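Local structure of Dr hemagglutinin structural subunit (Escherichia coli, 1UT1) at residues 37-42 / 48-53. The protein forms the adhesive subunit of Dr fimbriae, mediating adherence of uropathogenic bacteria to the upper urinary tract by binding the Dr blood group antigen. The protein carries 3 engineered substitutions. Numbering follows the deposited sequence. Where two conformers were deposited one is given.
Sequences VAKTRG and APIGPV. With EDO (1,2-ethanediol), chain J; SO4 (sulfate ion), chain G.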
ATOM      1  N   VAL A  37     -12.145   7.888  -0.585  1.00 25.91           N
ATOM      2  CA  VAL A  37     -12.587   9.130  -1.196  1.00 24.94           C
ATOM      3  C   VAL A  37     -13.059   8.882  -2.640  1.00 25.44           C
ATOM      4  O   VAL A  37     -12.235   8.634  -3.532  1.00 20.27           O
ATOM      5  CB  VAL A  37     -11.457  10.168  -1.234  1.00 29.57           C
ATOM      6  CG1 VAL A  37     -11.967  11.499  -1.771  1.00 30.28           C
ATOM      7  CG2 VAL A  37     -10.834  10.342   0.132  1.00 30.28           C
ATOM      8  N   ALA A  38     -14.369   9.019  -2.865  1.00 21.53           N
ATOM      9  CA  ALA A  38     -14.928   8.870  -4.214  1.00 20.18           C
ATOM     10  C   ALA A  38     -15.874  10.022  -4.532  1.00 22.38           C
ATOM     11  O   ALA A  38     -16.587  10.493  -3.644  1.00 22.25           O
ATOM     12  CB  ALA A  38     -15.669   7.553  -4.337  1.00 20.67           C
ATOM     13  N   LYS A  39     -15.912  10.436  -5.802  1.00 13.71           N
ATOM     14  CA  LYS A  39     -16.874  11.451  -6.280  1.00 11.32           C
ATOM     15  C   LYS A  39     -17.443  10.959  -7.600  1.00 15.62           C
ATOM     16  O   LYS A  39     -16.709  10.340  -8.401  1.00 13.83           O
ATOM     17  CB  LYS A  39     -16.158  12.778  -6.586  1.00 12.80           C
ATOM     18  CG  LYS A  39     -15.696  13.579  -5.380  1.00 17.14           C
ATOM     19  CD  LYS A  39     -15.235  14.959  -5.859  1.00 27.73           C
ATOM     20  CE  LYS A  39     -14.248  15.600  -4.897  1.00 36.07           C
ATOM     21  NZ  LYS A  39     -14.944  16.157  -3.709  1.00 28.07           N
ATOM     22  N   THR A  40     -18.673  11.373  -7.928  1.00 12.48           N
ATOM     23  CA  THR A  40     -19.174  11.129  -9.287  1.00 11.58           C
ATOM     24  C   THR A  40     -18.466  12.193 -10.164  1.00 14.16           C
ATOM     25  O   THR A  40     -18.016  13.227  -9.670  1.00 14.51           O
ATOM     26  CB  THR A  40     -20.692  11.382  -9.396  1.00 15.71           C
ATOM     27  OG1 THR A  40     -20.940  12.781  -9.179  1.00 18.74           O
ATOM     28  CG2 THR A  40     -21.478  10.524  -8.372  1.00 16.29           C
ATOM     29  N   ARG A  41     -18.447  11.990 -11.465  1.00 12.22           N
ATOM     30  CA  ARG A  41     -17.785  12.974 -12.311  1.00 13.19           C
ATOM     31  C   ARG A  41     -18.577  14.284 -12.328  1.00 15.92           C
ATOM     32  O   ARG A  41     -17.996  15.334 -12.403  1.00 13.53           O
ATOM     33  CB  ARG A  41     -17.544  12.448 -13.719  1.00 17.89           C
ATOM     34  CG  ARG A  41     -18.747  11.787 -14.360  1.00 24.74           C
ATOM     35  CD  ARG A  41     -18.367  11.217 -15.720  1.00 30.02           C
ATOM     36  NE  ARG A  41     -19.496  10.559 -16.364  1.00 34.54           N
ATOM     37  CZ  ARG A  41     -19.402   9.857 -17.489  1.00 61.93           C
ATOM     38  NH1 ARG A  41     -18.218   9.700 -18.079  1.00 52.03           N
ATOM     39  NH2 ARG A  41     -20.472   9.254 -17.988  1.00 55.84           N
ATOM     40  N   GLY A  42     -19.873  14.204 -12.056  1.00 15.85           N
ATOM     41  CA  GLY A  42     -20.711  15.408 -11.962  1.00 15.02           C
ATOM     42  C   GLY A  42     -20.309  16.302 -10.791  1.00 19.87           C
ATOM     43  O   GLY A  42     -20.658  17.481 -10.773  1.00 20.12           O
ATOM     44  N   ALA A  48     -13.940  22.392  -6.948  1.00 11.22           N
ATOM     45  CA  ALA A  48     -14.368  21.359  -6.016  1.00 10.60           C
ATOM     46  C   ALA A  48     -13.130  20.842  -5.302  1.00 13.85           C
ATOM     47  O   ALA A  48     -12.088  20.625  -5.926  1.00 11.01           O
ATOM     48  CB  ALA A  48     -15.057  20.253  -6.714  1.00 11.56           C
ATOM     49  N   PRO A  49     -13.230  20.646  -3.994  0.65  9.09           N
ATOM     50  CA  PRO A  49     -12.052  20.221  -3.240  1.00  8.79           C
ATOM     51  C   PRO A  49     -11.780  18.749  -3.449  1.00 10.86           C
ATOM     52  O   PRO A  49     -12.684  17.930  -3.456  1.00 12.83           O
ATOM     53  CB  PRO A  49     -12.462  20.490  -1.783  0.65  9.83           C
ATOM     54  CG  PRO A  49     -13.989  20.298  -1.800  0.65 11.58           C
ATOM     55  CD  PRO A  49     -14.461  20.685  -3.159  0.65  8.60           C
ATOM     56  N   ILE A  50     -10.526  18.437  -3.716  1.00  9.50           N
ATOM     57  CA  ILE A  50     -10.087  17.038  -3.815  1.00  9.48           C
ATOM     58  C   ILE A  50      -9.632  16.585  -2.437  1.00 14.20           C
ATOM     59  O   ILE A  50     -10.094  15.560  -1.945  1.00 14.63           O
ATOM     60  CB  ILE A  50      -8.988  16.851  -4.855  1.00 12.79           C
ATOM     61  CG1 ILE A  50      -9.495  17.252  -6.251  0.65 13.99           C
ATOM     62  CG2 ILE A  50      -8.530  15.364  -4.890  1.00 14.99           C
ATOM     63  CD1 ILE A  50     -10.576  16.348  -6.787  0.65 17.39           C
ATOM     64  N   GLY A  51      -8.845  17.415  -1.753  1.00 10.50           N
ATOM     65  CA  GLY A  51      -8.495  17.110  -0.367  1.00 10.44           C
ATOM     66  C   GLY A  51      -7.402  18.047   0.117  1.00  9.26           C
ATOM     67  O   GLY A  51      -6.790  18.747  -0.661  1.00 10.01           O
ATOM     68  N   PRO A  52      -7.177  18.061   1.419  1.00  8.78           N
ATOM     69  CA  PRO A  52      -6.100  18.844   1.987  1.00  8.40           C
ATOM     70  C   PRO A  52      -4.811  18.006   2.028  1.00  9.27           C
ATOM     71  O   PRO A  52      -4.848  16.779   2.165  1.00 10.30           O
ATOM     72  CB  PRO A  52      -6.582  19.087   3.441  1.00  9.80           C
ATOM     73  CG  PRO A  52      -7.338  17.778   3.776  1.00 13.55           C
ATOM     74  CD  PRO A  52      -7.971  17.336   2.451  1.00  9.66           C
ATOM     75  N   VAL A  53      -3.680  18.696   2.068  1.00  7.60           N
ATOM     76  CA  VAL A  53      -2.380  18.034   2.318  1.00  9.34           C
ATOM     77  C   VAL A  53      -1.694  18.853   3.402  1.00 11.34           C
ATOM     78  O   VAL A  53      -1.439  20.049   3.203  1.00 11.74           O
ATOM     79  CB  VAL A  53      -1.503  18.026   1.046  1.00 13.81           C
ATOM     80  CG1 VAL A  53      -0.154  17.400   1.341  1.00 14.01           C
ATOM     81  CG2 VAL A  53      -2.207  17.260  -0.088  1.00 14.34           C
TER
HETATM   82  C1  EDO J1143     -17.534  17.835  -3.726  1.00 41.10           C
HETATM   83  O1  EDO J1143     -16.338  18.227  -3.058  1.00 41.64           O
HETATM   84  C2  EDO J1143     -17.856  18.871  -4.822  1.00 40.34           C
HETATM   85  O2  EDO J1143     -18.077  20.162  -4.211  1.00 39.26           O
HETATM   86  S   SO4 G1140     -23.052   9.982 -15.287  1.00 53.60           S
HETATM   87  O1  SO4 G1140     -22.005  10.371 -14.285  1.00 53.00           O
HETATM   88  O2  SO4 G1140     -23.828  11.118 -15.810  1.00 54.10           O
HETATM   89  O3  SO4 G1140     -22.322   9.430 -16.479  1.00 53.01           O
HETATM   90  O4  SO4 G1140     -23.837   8.862 -14.717  1.00 53.23           O
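K39 reaches from strand 38-40 to the backbone of P49 and makes the hydrogen bond between the two segments. Its NZ donates to P49 O over 2.9 Å. The ammonium nitrogen meets the oxygen almost head-on, with a C=O...NZ angle of 174°. The lysine chain runs nearly extended from CB to CE and then bends at chi4 (-77°), which turns NZ onto the carbonyl. The better-packed part of the contact is at buried I50. It packs on T20 and L22 of strand 16-25 and on I123 and V125 of strand 118-125. I50 was modelled in two conformers; in the one described here its CD1 lies 4.2 Å from K39 CE. The contact joins two strands of the immunoglobulin-like fold of Dr-family adhesins, within the predicted receptor-binding region. Strand 38-40 pairs in parallel with strand 16-25, while strand 49-58 runs antiparallel to strand 118-125. The two strands thus pair with different partners, and K39 spans the gap between them. I50 and G51 together face I123 and form a classic beta bulge. The rest of the contact is looser. V37 and P49 are exposed, and V37 CG1 comes only within 4.5 Å of I50 O. Away from V37, K39 NZ also donates to O1 of a 1,2-ethanediol, 2.6 Å away. The diol, probably from the crystallisation liquor, lies beside P49, also modelled in two conformers, and A48 CB. At the far end, R41 turns its guanidinium edge to a sulfate, with NE 3.3 Å from sulfate O1; K27 N binds the same ion.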